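Local structure of 2-hydroxyethylphosphonate dioxygenase (Streptomyces viridochromogenes, 4YAR) at residues L367-P372 with A376-E381; G318-A323 with H394-T399; G284-V289 with L419-E424; L331-G336 with L411-W416. The protein catalyses the iron(II)-dependent, O2-driven cleavage of 2-hydroxyethylphosphonate to hydroxymethylphosphonate and formate during biosynthesis of the antibiotic phosphinothricin tripeptide. The protein carries 1 engineered substitution. One frame throughout, in Å; residues are numbered along the deposited sequence.

Interaction 1: L367-P372 with A376-E381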
loop_
_atom_site.group_PDB
_atom_site.type_symbol
_atom_site.label_atom_id
_atom_site.label_comp_id
_atom_site.label_asym_id
_atom_site.label_seq_id
_atom_site.Cartn_x
_atom_site.Cartn_y
_atom_site.Cartn_z
ATOM N N LEU A 367 -21.285 -4.330 -9.560
ATOM C CA LEU A 367 -20.241 -3.287 -9.562
ATOM C C LEU A 367 -20.339 -2.580 -10.914
ATOM O O LEU A 367 -20.187 -3.223 -11.932
ATOM C CB LEU A 367 -18.856 -3.856 -9.323
ATOM C CG LEU A 367 -17.636 -2.912 -9.572
ATOM C CD1 LEU A 367 -17.551 -1.811 -8.552
ATOM C CD2 LEU A 367 -16.342 -3.721 -9.495
ATOM N N GLU A 368 -20.550 -1.290 -10.889
ATOM C CA GLU A 368 -20.498 -0.448 -12.100
ATOM C C GLU A 368 -19.286 0.454 -12.122
ATOM O O GLU A 368 -18.928 0.959 -11.060
ATOM C CB GLU A 368 -21.710 0.441 -12.140
ATOM C CG GLU A 368 -22.974 -0.354 -12.155
ATOM C CD GLU A 368 -24.143 0.545 -12.295
ATOM O OE1 GLU A 368 -23.999 1.794 -11.971
ATOM O OE2 GLU A 368 -25.204 -0.033 -12.677
ATOM N N TRP A 369 -18.764 0.698 -13.315
ATOM C CA TRP A 369 -17.640 1.643 -13.482
ATOM C C TRP A 369 -17.706 2.387 -14.832
ATOM O O TRP A 369 -18.423 1.966 -15.763
ATOM C CB TRP A 369 -16.295 0.957 -13.261
ATOM C CG TRP A 369 -15.858 -0.027 -14.273
ATOM C CD1 TRP A 369 -14.901 0.172 -15.266
ATOM C CD2 TRP A 369 -16.185 -1.402 -14.328
ATOM N NE1 TRP A 369 -14.706 -0.957 -15.967
ATOM C CE2 TRP A 369 -15.472 -1.954 -15.409
ATOM C CE3 TRP A 369 -17.006 -2.237 -13.556
ATOM C CZ2 TRP A 369 -15.579 -3.283 -15.771
ATOM C CZ3 TRP A 369 -17.153 -3.528 -13.941
ATOM C CH2 TRP A 369 -16.409 -4.057 -15.049
ATOM N N ASP A 370 -16.883 3.426 -14.931
ATOM C CA ASP A 370 -16.786 4.222 -16.144
ATOM C C ASP A 370 -15.347 4.035 -16.650
ATOM O O ASP A 370 -14.348 4.318 -15.961
ATOM C CB ASP A 370 -17.248 5.645 -15.839
ATOM C CG ASP A 370 -18.713 5.684 -15.478
ATOM O OD1 ASP A 370 -19.552 5.363 -16.355
ATOM O OD2 ASP A 370 -19.041 5.999 -14.318
ATOM N N GLY A 371 -15.242 3.371 -17.783
ATOM C CA GLY A 371 -13.926 3.036 -18.317
ATOM C C GLY A 371 -13.713 3.562 -19.710
ATOM O O GLY A 371 -14.583 4.236 -20.248
ATOM N N PRO A 372 -12.606 3.160 -20.330
ATOM C CA PRO A 372 -12.270 3.555 -21.705
ATOM C C PRO A 372 -13.289 3.194 -22.740
ATOM O O PRO A 372 -13.327 3.811 -23.793
ATOM C CB PRO A 372 -10.994 2.774 -21.997
ATOM C CG PRO A 372 -10.396 2.467 -20.647
ATOM C CD PRO A 372 -11.533 2.357 -19.702
ATOM N N ALA A 376 -19.619 0.248 -17.703
ATOM C CA ALA A 376 -19.382 -1.179 -17.699
ATOM C C ALA A 376 -19.881 -1.680 -16.348
ATOM O O ALA A 376 -20.030 -0.890 -15.395
ATOM C CB ALA A 376 -17.910 -1.462 -17.932
ATOM N N SER A 377 -20.213 -2.948 -16.279
ATOM C CA SER A 377 -20.761 -3.553 -15.058
ATOM C C SER A 377 -20.445 -5.015 -15.000
ATOM O O SER A 377 -20.149 -5.661 -16.031
ATOM C CB SER A 377 -22.264 -3.316 -14.954
ATOM O OG SER A 377 -22.888 -4.097 -15.937
ATOM N N VAL A 378 -20.330 -5.530 -13.766
ATOM C CA VAL A 378 -20.206 -6.984 -13.544
ATOM C C VAL A 378 -21.026 -7.392 -12.311
ATOM O O VAL A 378 -21.185 -6.627 -11.332
ATOM C CB VAL A 378 -18.724 -7.413 -13.485
ATOM C CG1 VAL A 378 -18.033 -6.870 -12.268
ATOM C CG2 VAL A 378 -18.554 -8.932 -13.529
ATOM N N GLU A 379 -21.644 -8.573 -12.370
ATOM C CA GLU A 379 -22.403 -9.139 -11.239
ATOM C C GLU A 379 -21.527 -10.160 -10.518
ATOM O O GLU A 379 -20.880 -11.002 -11.174
ATOM C CB GLU A 379 -23.671 -9.857 -11.684
ATOM C CG GLU A 379 -24.711 -8.954 -12.304
ATOM C CD GLU A 379 -26.052 -9.684 -12.595
ATOM O OE1 GLU A 379 -26.355 -10.719 -11.937
ATOM O OE2 GLU A 379 -26.802 -9.216 -13.490
ATOM N N LEU A 380 -21.420 -9.966 -9.207
ATOM C CA LEU A 380 -20.583 -10.806 -8.335
ATOM C C LEU A 380 -21.373 -11.373 -7.152
ATOM O O LEU A 380 -22.111 -10.674 -6.443
ATOM C CB LEU A 380 -19.331 -10.031 -7.889
ATOM C CG LEU A 380 -18.370 -9.478 -8.946
ATOM C CD1 LEU A 380 -17.418 -8.474 -8.302
ATOM C CD2 LEU A 380 -17.538 -10.567 -9.607
ATOM N N GLU A 381 -21.190 -12.649 -6.916
ATOM C CA GLU A 381 -21.759 -13.369 -5.786
ATOM C C GLU A 381 -20.686 -13.507 -4.677
ATOM O O GLU A 381 -19.508 -13.164 -4.899
ATOM C CB GLU A 381 -22.221 -14.759 -6.261
ATOM C CG GLU A 381 -23.404 -14.711 -7.186
ATOM C CD GLU A 381 -23.802 -16.098 -7.685
ATOM O OE1 GLU A 381 -24.499 -16.801 -6.952
ATOM O OE2 GLU A 381 -23.380 -16.484 -8.784
#

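Interaction 2: G318-A323 with H394-T399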
loop_
_atom_site.group_PDB
_atom_site.type_symbol
_atom_site.label_atom_id
_atom_site.label_comp_id
_atom_site.label_asym_id
_atom_site.label_seq_id
_atom_site.Cartn_x
_atom_site.Cartn_y
_atom_site.Cartn_z
ATOM N N GLY A 318 -22.626 7.882 2.108
ATOM C CA GLY A 318 -23.461 7.995 0.904
ATOM C C GLY A 318 -24.650 7.036 0.965
ATOM O O GLY A 318 -25.391 7.029 1.906
ATOM N N THR A 319 -24.735 6.152 -0.016
ATOM C CA THR A 319 -25.775 5.121 -0.046
ATOM C C THR A 319 -25.431 3.855 0.688
ATOM O O THR A 319 -26.257 2.947 0.732
ATOM C CB THR A 319 -26.118 4.714 -1.466
ATOM O OG1 THR A 319 -24.906 4.346 -2.169
ATOM C CG2 THR A 319 -26.843 5.902 -2.142
ATOM N N TYR A 320 -24.228 3.789 1.253
ATOM C CA TYR A 320 -23.778 2.584 1.944
ATOM C C TYR A 320 -23.869 2.727 3.433
ATOM O O TYR A 320 -23.976 3.820 3.910
ATOM C CB TYR A 320 -22.313 2.266 1.507
ATOM C CG TYR A 320 -22.128 2.346 0.013
ATOM C CD1 TYR A 320 -22.589 1.333 -0.806
ATOM C CD2 TYR A 320 -21.531 3.450 -0.592
ATOM C CE1 TYR A 320 -22.456 1.402 -2.153
ATOM C CE2 TYR A 320 -21.402 3.537 -1.976
ATOM C CZ TYR A 320 -21.865 2.502 -2.746
ATOM O OH TYR A 320 -21.762 2.466 -4.116
ATOM N N GLU A 321 -23.872 1.599 4.172
ATOM C CA GLU A 321 -23.512 1.593 5.588
ATOM C C GLU A 321 -22.069 1.052 5.724
ATOM O O GLU A 321 -21.722 0.116 5.055
ATOM C CB GLU A 321 -24.527 0.844 6.443
ATOM C CG GLU A 321 -24.526 1.295 7.919
ATOM C CD GLU A 321 -25.442 0.497 8.852
ATOM O OE1 GLU A 321 -25.391 0.724 10.069
ATOM O OE2 GLU A 321 -26.217 -0.348 8.386
ATOM N N ALA A 322 -21.252 1.739 6.507
ATOM C CA ALA A 322 -19.798 1.383 6.590
ATOM C C ALA A 322 -19.421 1.084 8.001
ATOM O O ALA A 322 -19.921 1.686 8.921
ATOM C CB ALA A 322 -18.944 2.499 5.993
ATOM N N ALA A 323 -18.495 0.129 8.216
ATOM C CA ALA A 323 -17.910 -0.039 9.512
ATOM C C ALA A 323 -16.388 -0.270 9.308
ATOM O O ALA A 323 -15.969 -0.821 8.279
ATOM C CB ALA A 323 -18.503 -1.273 10.165
ATOM N N HIS A 394 -16.737 4.470 -9.600
ATOM C CA HIS A 394 -17.508 3.197 -9.540
ATOM C C HIS A 394 -18.552 3.267 -8.448
ATOM O O HIS A 394 -18.639 4.216 -7.629
ATOM C CB HIS A 394 -16.544 1.974 -9.343
ATOM C CG HIS A 394 -15.804 1.984 -8.039
ATOM N ND1 HIS A 394 -14.762 2.842 -7.762
ATOM C CD2 HIS A 394 -15.980 1.236 -6.922
ATOM C CE1 HIS A 394 -14.302 2.607 -6.550
ATOM N NE2 HIS A 394 -15.035 1.641 -6.015
ATOM N N ARG A 395 -19.441 2.283 -8.471
ATOM C CA ARG A 395 -20.496 2.207 -7.487
ATOM C C ARG A 395 -20.980 0.745 -7.436
ATOM O O ARG A 395 -20.741 -0.035 -8.334
ATOM C CB ARG A 395 -21.648 3.146 -7.871
ATOM C CG ARG A 395 -22.235 2.765 -9.191
ATOM C CD ARG A 395 -23.091 3.896 -9.718
ATOM N NE ARG A 395 -22.256 4.962 -10.261
ATOM C CZ ARG A 395 -21.628 4.931 -11.424
ATOM N NH1 ARG A 395 -21.786 3.925 -12.234
ATOM N NH2 ARG A 395 -20.859 5.966 -11.797
ATOM N N TRP A 396 -21.589 0.406 -6.323
ATOM C CA TRP A 396 -22.228 -0.928 -6.115
ATOM C C TRP A 396 -23.768 -0.748 -6.033
ATOM O O TRP A 396 -24.235 0.196 -5.366
ATOM C CB TRP A 396 -21.744 -1.578 -4.858
ATOM C CG TRP A 396 -20.333 -2.011 -4.843
ATOM C CD1 TRP A 396 -19.291 -1.285 -4.386
ATOM C CD2 TRP A 396 -19.794 -3.285 -5.255
ATOM N NE1 TRP A 396 -18.113 -2.012 -4.522
ATOM C CE2 TRP A 396 -18.395 -3.236 -5.052
ATOM C CE3 TRP A 396 -20.336 -4.449 -5.806
ATOM C CZ2 TRP A 396 -17.567 -4.303 -5.367
ATOM C CZ3 TRP A 396 -19.517 -5.483 -6.131
ATOM C CH2 TRP A 396 -18.142 -5.435 -5.871
ATOM N N HIS A 397 -24.503 -1.669 -6.667
ATOM C CA HIS A 397 -25.992 -1.783 -6.540
ATOM C C HIS A 397 -26.317 -3.217 -6.062
ATOM O O HIS A 397 -25.514 -4.138 -6.241
ATOM C CB HIS A 397 -26.815 -1.582 -7.880
ATOM C CG HIS A 397 -26.513 -0.319 -8.645
ATOM N ND1 HIS A 397 -26.400 0.931 -8.052
ATOM C CD2 HIS A 397 -26.344 -0.112 -9.971
ATOM C CE1 HIS A 397 -26.123 1.845 -8.979
ATOM N NE2 HIS A 397 -26.091 1.233 -10.147
ATOM N N GLY A 398 -27.529 -3.401 -5.516
ATOM C CA GLY A 398 -27.944 -4.711 -4.968
ATOM C C GLY A 398 -28.122 -4.676 -3.470
ATOM O O GLY A 398 -28.208 -3.611 -2.872
ATOM N N THR A 399 -28.312 -5.858 -2.867
ATOM C CA THR A 399 -28.530 -5.994 -1.477
ATOM C C THR A 399 -27.573 -7.077 -1.008
ATOM O O THR A 399 -27.679 -8.229 -1.369
ATOM C CB THR A 399 -30.000 -6.409 -1.208
ATOM O OG1 THR A 399 -30.819 -5.301 -1.599
ATOM C CG2 THR A 399 -30.243 -6.696 0.277
#

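Interaction 3: G284-V289 with L419-E424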
loop_
_atom_site.group_PDB
_atom_site.type_symbol
_atom_site.label_atom_id
_atom_site.label_comp_id
_atom_site.label_asym_id
_atom_site.label_seq_id
_atom_site.Cartn_x
_atom_site.Cartn_y
_atom_site.Cartn_z
ATOM N N GLY A 284 16.295 25.322 3.274
ATOM C CA GLY A 284 15.811 24.575 2.122
ATOM C C GLY A 284 15.391 23.146 2.462
ATOM O O GLY A 284 15.737 22.212 1.726
ATOM N N PHE A 285 14.668 22.946 3.556
ATOM C CA PHE A 285 14.091 21.653 3.863
ATOM C C PHE A 285 12.648 21.754 4.353
ATOM O O PHE A 285 12.181 22.836 4.701
ATOM C CB PHE A 285 14.983 20.832 4.859
ATOM C CG PHE A 285 15.062 21.383 6.230
ATOM C CD1 PHE A 285 14.063 21.142 7.159
ATOM C CD2 PHE A 285 16.220 22.057 6.658
ATOM C CE1 PHE A 285 14.156 21.648 8.442
ATOM C CE2 PHE A 285 16.304 22.536 7.943
ATOM C CZ PHE A 285 15.291 22.356 8.825
ATOM N N ASP A 286 11.968 20.615 4.368
ATOM C CA ASP A 286 10.562 20.533 4.796
ATOM C C ASP A 286 10.477 20.135 6.274
ATOM O O ASP A 286 10.820 19.029 6.686
ATOM C CB ASP A 286 9.864 19.519 3.918
ATOM C CG ASP A 286 8.360 19.465 4.164
ATOM O OD1 ASP A 286 7.799 19.943 5.186
ATOM O OD2 ASP A 286 7.705 18.953 3.252
ATOM N N TYR A 287 10.052 21.098 7.098
ATOM C CA TYR A 287 9.981 20.896 8.499
ATOM C C TYR A 287 9.036 19.775 8.920
ATOM O O TYR A 287 9.200 19.211 9.987
ATOM C CB TYR A 287 9.549 22.241 9.219
ATOM C CG TYR A 287 8.054 22.527 9.058
ATOM C CD1 TYR A 287 7.524 23.048 7.854
ATOM C CD2 TYR A 287 7.143 22.151 10.053
ATOM C CE1 TYR A 287 6.164 23.265 7.717
ATOM C CE2 TYR A 287 5.744 22.328 9.882
ATOM C CZ TYR A 287 5.277 22.907 8.754
ATOM O OH TYR A 287 3.908 23.022 8.563
ATOM N N ARG A 288 8.070 19.434 8.075
ATOM C CA ARG A 288 7.054 18.461 8.487
ATOM C C ARG A 288 7.600 17.067 8.896
ATOM O O ARG A 288 7.061 16.396 9.789
ATOM C CB ARG A 288 5.921 18.408 7.451
ATOM C CG ARG A 288 5.215 19.687 7.279
ATOM C CD ARG A 288 4.216 19.714 6.137
ATOM N NE ARG A 288 4.867 19.510 4.889
ATOM C CZ ARG A 288 4.284 19.379 3.729
ATOM N NH1 ARG A 288 5.047 19.184 2.681
ATOM N NH2 ARG A 288 2.958 19.442 3.585
ATOM N N VAL A 289 8.674 16.609 8.212
ATOM C CA VAL A 289 9.269 15.372 8.509
ATOM C C VAL A 289 10.033 15.334 9.815
ATOM O O VAL A 289 10.439 14.251 10.240
ATOM C CB VAL A 289 10.052 14.784 7.299
ATOM C CG1 VAL A 289 9.237 14.893 6.024
ATOM C CG2 VAL A 289 11.373 15.494 7.089
ATOM N N LEU A 419 3.124 16.497 -3.112
ATOM C CA LEU A 419 2.219 17.240 -3.935
ATOM C C LEU A 419 1.900 18.562 -3.297
ATOM O O LEU A 419 1.655 19.531 -4.004
ATOM C CB LEU A 419 0.912 16.441 -4.170
ATOM C CG LEU A 419 1.118 15.329 -5.202
ATOM C CD1 LEU A 419 -0.085 14.410 -5.135
ATOM C CD2 LEU A 419 1.303 15.879 -6.605
ATOM N N THR A 420 1.927 18.608 -1.981
ATOM C CA THR A 420 1.858 19.894 -1.289
ATOM C C THR A 420 3.120 20.839 -1.502
ATOM O O THR A 420 3.001 22.054 -1.445
ATOM C CB THR A 420 1.407 19.687 0.164
ATOM O OG1 THR A 420 2.309 18.841 0.896
ATOM C CG2 THR A 420 0.036 19.036 0.208
ATOM N N ASN A 421 4.278 20.281 -1.846
ATOM C CA ASN A 421 5.505 21.040 -2.302
ATOM C C ASN A 421 5.600 21.294 -3.803
ATOM O O ASN A 421 6.658 21.681 -4.334
ATOM C CB ASN A 421 6.760 20.247 -1.887
ATOM C CG ASN A 421 7.066 20.345 -0.388
ATOM O OD1 ASN A 421 6.818 21.382 0.248
ATOM N ND2 ASN A 421 7.611 19.295 0.168
ATOM N N THR A 422 4.550 21.038 -4.560
ATOM C CA THR A 422 4.676 21.130 -5.990
ATOM C C THR A 422 3.941 22.388 -6.482
ATOM O O THR A 422 2.788 22.591 -6.070
ATOM C CB THR A 422 4.094 19.892 -6.681
ATOM O OG1 THR A 422 4.753 18.702 -6.214
ATOM C CG2 THR A 422 4.288 19.993 -8.175
ATOM N N PHE A 423 4.602 23.235 -7.327
ATOM C CA PHE A 423 3.912 24.320 -8.078
ATOM C C PHE A 423 2.877 23.678 -8.977
ATOM O O PHE A 423 3.284 22.892 -9.850
ATOM C CB PHE A 423 4.806 25.039 -9.137
ATOM C CG PHE A 423 5.982 25.799 -8.613
ATOM C CD1 PHE A 423 5.851 26.657 -7.563
ATOM C CD2 PHE A 423 7.225 25.718 -9.247
ATOM C CE1 PHE A 423 6.942 27.385 -7.082
ATOM C CE2 PHE A 423 8.315 26.442 -8.774
ATOM C CZ PHE A 423 8.177 27.276 -7.690
ATOM N N GLU A 424 1.602 24.054 -8.865
ATOM C CA GLU A 424 0.575 23.624 -9.843
ATOM C C GLU A 424 0.757 22.164 -10.184
ATOM O O GLU A 424 1.187 21.809 -11.273
ATOM C CB GLU A 424 0.638 24.447 -11.133
ATOM C CG GLU A 424 0.639 25.973 -10.957
ATOM C CD GLU A 424 -0.687 26.541 -10.513
ATOM O OE1 GLU A 424 -1.562 25.757 -10.067
ATOM O OE2 GLU A 424 -0.851 27.781 -10.610
#

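Interaction 4: L331-G336 with L411-W416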
loop_
_atom_site.group_PDB
_atom_site.type_symbol
_atom_site.label_atom_id
_atom_site.label_comp_id
_atom_site.label_asym_id
_atom_site.label_seq_id
_atom_site.Cartn_x
_atom_site.Cartn_y
_atom_site.Cartn_z
ATOM N N LEU A 331 0.683 3.314 9.182
ATOM C CA LEU A 331 0.531 2.644 7.910
ATOM C C LEU A 331 -0.657 3.332 7.230
ATOM O O LEU A 331 -1.711 2.695 6.989
ATOM C CB LEU A 331 0.273 1.126 8.075
ATOM C CG LEU A 331 1.485 0.345 8.603
ATOM C CD1 LEU A 331 1.104 -1.038 9.113
ATOM C CD2 LEU A 331 2.593 0.301 7.563
ATOM N N PRO A 332 -0.481 4.614 6.844
ATOM C CA PRO A 332 -1.589 5.363 6.236
ATOM C C PRO A 332 -2.128 4.865 4.920
ATOM O O PRO A 332 -3.245 5.261 4.534
ATOM C CB PRO A 332 -1.005 6.752 6.019
ATOM C CG PRO A 332 0.216 6.803 6.867
ATOM C CD PRO A 332 0.725 5.425 6.960
ATOM N N ASP A 333 -1.367 4.095 4.179
ATOM C CA ASP A 333 -1.816 3.629 2.860
ATOM C C ASP A 333 -2.570 2.263 2.884
ATOM O O ASP A 333 -2.959 1.794 1.823
ATOM C CB ASP A 333 -0.649 3.466 1.945
ATOM C CG ASP A 333 0.127 4.797 1.683
ATOM O OD1 ASP A 333 -0.412 5.878 1.859
ATOM O OD2 ASP A 333 1.308 4.714 1.304
ATOM N N LEU A 334 -2.743 1.676 4.070
ATOM C CA LEU A 334 -3.465 0.400 4.305
ATOM C C LEU A 334 -4.833 0.639 4.956
ATOM O O LEU A 334 -4.939 1.202 6.055
ATOM C CB LEU A 334 -2.573 -0.490 5.167
ATOM C CG LEU A 334 -3.068 -1.877 5.593
ATOM C CD1 LEU A 334 -3.435 -2.671 4.350
ATOM C CD2 LEU A 334 -1.988 -2.621 6.395
ATOM N N VAL A 335 -5.924 0.279 4.277
ATOM C CA VAL A 335 -7.211 0.653 4.807
ATOM C C VAL A 335 -8.099 -0.571 4.641
ATOM O O VAL A 335 -7.941 -1.361 3.650
ATOM C CB VAL A 335 -7.837 1.864 4.034
ATOM C CG1 VAL A 335 -9.233 2.099 4.465
ATOM C CG2 VAL A 335 -7.040 3.169 4.241
ATOM N N GLY A 336 -9.054 -0.702 5.544
ATOM C CA GLY A 336 -10.099 -1.788 5.440
ATOM C C GLY A 336 -11.405 -1.361 5.980
ATOM O O GLY A 336 -11.444 -0.809 7.079
ATOM N N LEU A 411 -2.093 7.359 -5.318
ATOM C CA LEU A 411 -1.417 8.392 -4.503
ATOM C C LEU A 411 -1.373 7.908 -3.073
ATOM O O LEU A 411 -2.407 7.574 -2.510
ATOM C CB LEU A 411 -2.167 9.708 -4.510
ATOM C CG LEU A 411 -2.324 10.467 -5.803
ATOM C CD1 LEU A 411 -3.100 11.765 -5.592
ATOM C CD2 LEU A 411 -0.976 10.801 -6.336
ATOM N N GLY A 412 -0.179 7.795 -2.507
ATOM C CA GLY A 412 -0.018 7.371 -1.151
ATOM C C GLY A 412 0.390 8.560 -0.317
ATOM O O GLY A 412 0.544 9.691 -0.885
ATOM N N TYR A 413 0.593 8.335 0.991
ATOM C CA TYR A 413 0.757 9.495 1.894
ATOM C C TYR A 413 2.081 10.257 1.593
ATOM O O TYR A 413 2.094 11.456 1.680
ATOM C CB TYR A 413 0.546 9.224 3.382
ATOM C CG TYR A 413 1.752 8.626 4.080
ATOM C CD1 TYR A 413 2.265 7.396 3.695
ATOM C CD2 TYR A 413 2.391 9.269 5.066
ATOM C CE1 TYR A 413 3.366 6.835 4.328
ATOM C CE2 TYR A 413 3.488 8.706 5.728
ATOM C CZ TYR A 413 3.998 7.507 5.353
ATOM O OH TYR A 413 5.124 6.965 6.028
ATOM N N GLN A 414 3.098 9.556 1.118
ATOM C CA GLN A 414 4.372 10.200 0.712
ATOM C C GLN A 414 4.214 11.043 -0.579
ATOM O O GLN A 414 4.844 12.114 -0.710
ATOM C CB GLN A 414 5.406 9.114 0.508
ATOM C CG GLN A 414 5.864 8.501 1.781
ATOM C CD GLN A 414 6.583 7.183 1.522
ATOM O OE1 GLN A 414 5.973 6.209 0.995
ATOM N NE2 GLN A 414 7.872 7.111 1.923
ATOM N N ASP A 415 3.351 10.624 -1.545
ATOM C CA ASP A 415 3.000 11.472 -2.731
ATOM C C ASP A 415 2.283 12.731 -2.240
ATOM O O ASP A 415 2.538 13.867 -2.719
ATOM C CB ASP A 415 2.016 10.769 -3.709
ATOM C CG ASP A 415 2.674 9.805 -4.648
ATOM O OD1 ASP A 415 3.913 9.813 -4.837
ATOM O OD2 ASP A 415 1.979 8.988 -5.289
ATOM N N TRP A 416 1.415 12.576 -1.253
ATOM C CA TRP A 416 0.718 13.752 -0.722
ATOM C C TRP A 416 1.652 14.780 -0.173
ATOM O O TRP A 416 1.486 16.021 -0.399
ATOM C CB TRP A 416 -0.396 13.392 0.269
ATOM C CG TRP A 416 -1.606 12.840 -0.373
ATOM C CD1 TRP A 416 -2.092 11.570 -0.271
ATOM C CD2 TRP A 416 -2.486 13.528 -1.279
ATOM N NE1 TRP A 416 -3.228 11.427 -1.041
ATOM C CE2 TRP A 416 -3.490 12.607 -1.677
ATOM C CE3 TRP A 416 -2.534 14.839 -1.778
ATOM C CZ2 TRP A 416 -4.529 12.963 -2.540
ATOM C CZ3 TRP A 416 -3.579 15.192 -2.669
ATOM C CH2 TRP A 416 -4.539 14.245 -3.039
HETATM O O HOH W 1 3.267 6.510 0.544
#

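Interaction 1: L367-P372 with A376-E381
A chi1 of 69° sets CG of Trp369 between its own backbone N and carbonyl carbon, and chi2 of 103° then lays the indole flat across the neighbouring strand, over Ala376. The two strands, 367-371 and 376-380, run antiparallel as the arms of a beta hairpin. Ala376 suits the place opposite a tryptophan: its lone methyl CB sits under one face of the six-membered ring, 3.9 Å from the centroid, in a CH-pi contact. The far end of the indole carries on along the partner strand, where Trp369 CZ3 comes 3.8 Å from Val378 CG1. Leu367 shares this face, pairing with the beta-branched Val378, and the side chains of Leu367 and Trp369 also pack on strand 73-76. Glu368 and Ser377 stand on the other face as a non-hydrogen-bonded pair, the aliphatic CG of Glu368 lying 4.1 Å from Ser377 CB; the carboxylate of Glu368 reaches onward to a salt bridge with Arg395. Backbone bonds close the ladder on either side of this pair. Leu367 and Val378 exchange two, as do Trp369 and Ala376, and the bond from Trp369 N to Ala376 O spans 2.9 Å at a nearly straight 168°. Between them, CA of Ser377 makes a C-H...O contact of 3.2 Å with Leu367 O.

Interaction 2: G318-A323 with H394-T399
Tyr320 reaches across to Trp396 as a long, rigid strut, its phenol oxygen ending beside the backbone of strand 394-397. The contact joins strand 320-324 of the large antiparallel sheet to the small three-stranded sheet by a side chain and not by strand pairing. With chi1 at -47°, CG of Tyr320 stands opposite the carbonyl carbon and beside its own backbone N, which points the ring from the start of its strand toward the other segment. Tyrosine suits the place because the strand backbones are far apart, the nearest CA atoms, those of Tyr320 and Trp396, being 8.9 Å from each other. The backbone N of Trp396 gives its hydrogen to Tyr320 OH at 3.0 Å, in an almost perfectly straight bond of 178°. The indole of Trp396 leads away from the phenol, and the two side chains cross at about a right angle. What the tyrosine meets is therefore the root of the tryptophan: Tyr320 CE1 lies 4.1 Å from Trp396 CB, and Trp396 O approaches the edge of the phenol ring. The indole itself packs against Tyr358 edge-to-face and on Val341. Arg395 offers its CB, 3.8 Å from Tyr320 OH, before a bend at chi3 takes its guanidinium to Asp349, Glu368 and Asp370.

One face of the phenol ring carries Thr319 OG1, 3.5 Å above its centre. Because Tyr320 OH takes the hydrogen of Trp396 N and gives its own to Ala348 O, one hydroxyl ties a strand to a loop and satisfies a backbone group of each at this buried spot.

Interaction 3: G284-V289 with L419-E424
The guanidinium of Arg288 is met around its rim by Asp286 of its own loop and by Thr420 and Asn421 of residues 419-424, all near its plane. Asp286 opens an Asx turn, its OD1 accepting from the backbone N of Arg288 at 2.9 Å, in the loop that follows helix 270-283 of the second HTH cro/C1-type region. The same carboxylate forms a side-on, two-nitrogen salt bridge with the arginine: NE of Arg288 bonds to OD1 of Asp286, and NH1 of Arg288 to OD2 of Asp286 at 2.7 Å. Both oxygens use their syn lone pairs, holding the two flat groups nearly coplanar. Tyr287 turns a ring face to the aliphatic CG of Arg288.

Asn421 approaches from outside this pair, its amide turned steeply against the Asp286 carboxylate. Its ND2 gives a hydrogen to Asp286 OD2 at 3.1 Å, arriving on the anti side and 33° out of the carboxylate plane. Asparagine suits this place: its amide donates without adding charge. Each carboxylate oxygen thus accepts two good bonds, with a weak third from Arg288 NE to OD2.

Thr420, in the last turn of helix 413-420, receives the remaining arm of the arginine. A chi1 of 60° tucks its OG1 between backbone N and carbonyl carbon, where its single hydrogen can be shared between Trp416 O and Leu417 O. Arg288 NH2 donates to Thr420 OG1 over 2.8 Å, at 161°.

Interaction 4: L331-G336 with L411-W416
Pro332 and Asp333, in a type I turn from Leu331 to Leu334, meet the start of helix 413-420 at Gly412 and Tyr413. Asp333 is the side chain to follow, pointing toward the helix from CB. Its CG lies 3.6 Å from the backbone N of Tyr413. OD1 of Asp333 takes the hydrogen of Tyr413 N at 2.8 Å through its syn lone pair, in a bond bent to 144°, and also lies 3.4 Å from Gly412 CA. The other oxygen, Asp333 OD2, accepts from a water at 2.8 Å; that water accepts from Gln414 N and donates to Gln414 OE1. OD2 has a further donor in Asn202 ND2.

Beside it, Pro332 lays its CG over the centre of one face of the Tyr413 ring, 3.6 Å from the centroid and 10° off the ring normal, a CH-pi contact well served by proline's compact, rigid ring. Gln414 CG lies over the opposite face. Gly412, the N-cap residue, has no side chain; OD2 of Asp333 fills the place of a CB.

A carboxylate from a separate turn thus meets the helix start directly at Tyr413 N and through water at Gln414 N; the helix dipole would probably favour its charged form.

How the interactions relate
Interactions 1 and 2 share one small sheet and touch through salt bridges from Arg395 to Glu368 and Asp370. Interaction 1 is partly buried, built on a regular backbone ladder with an aromatic cover, whereas interaction 2 is buried and hangs on a single phenol bond between separate sheets. Interactions 3 and 4 both use helix 413-420, one at each end, and meet where Leu419 packs on Leu411. Their chemistry is more polar: a surface network of a salt bridge, an amide and a hydroxyl for interaction 3, and a carboxylate with a water and a proline for the partly buried interaction 4, near the centre of the chain. Interaction 2 and interaction 4 also reach neighbouring strands, 320-324 and 335-343.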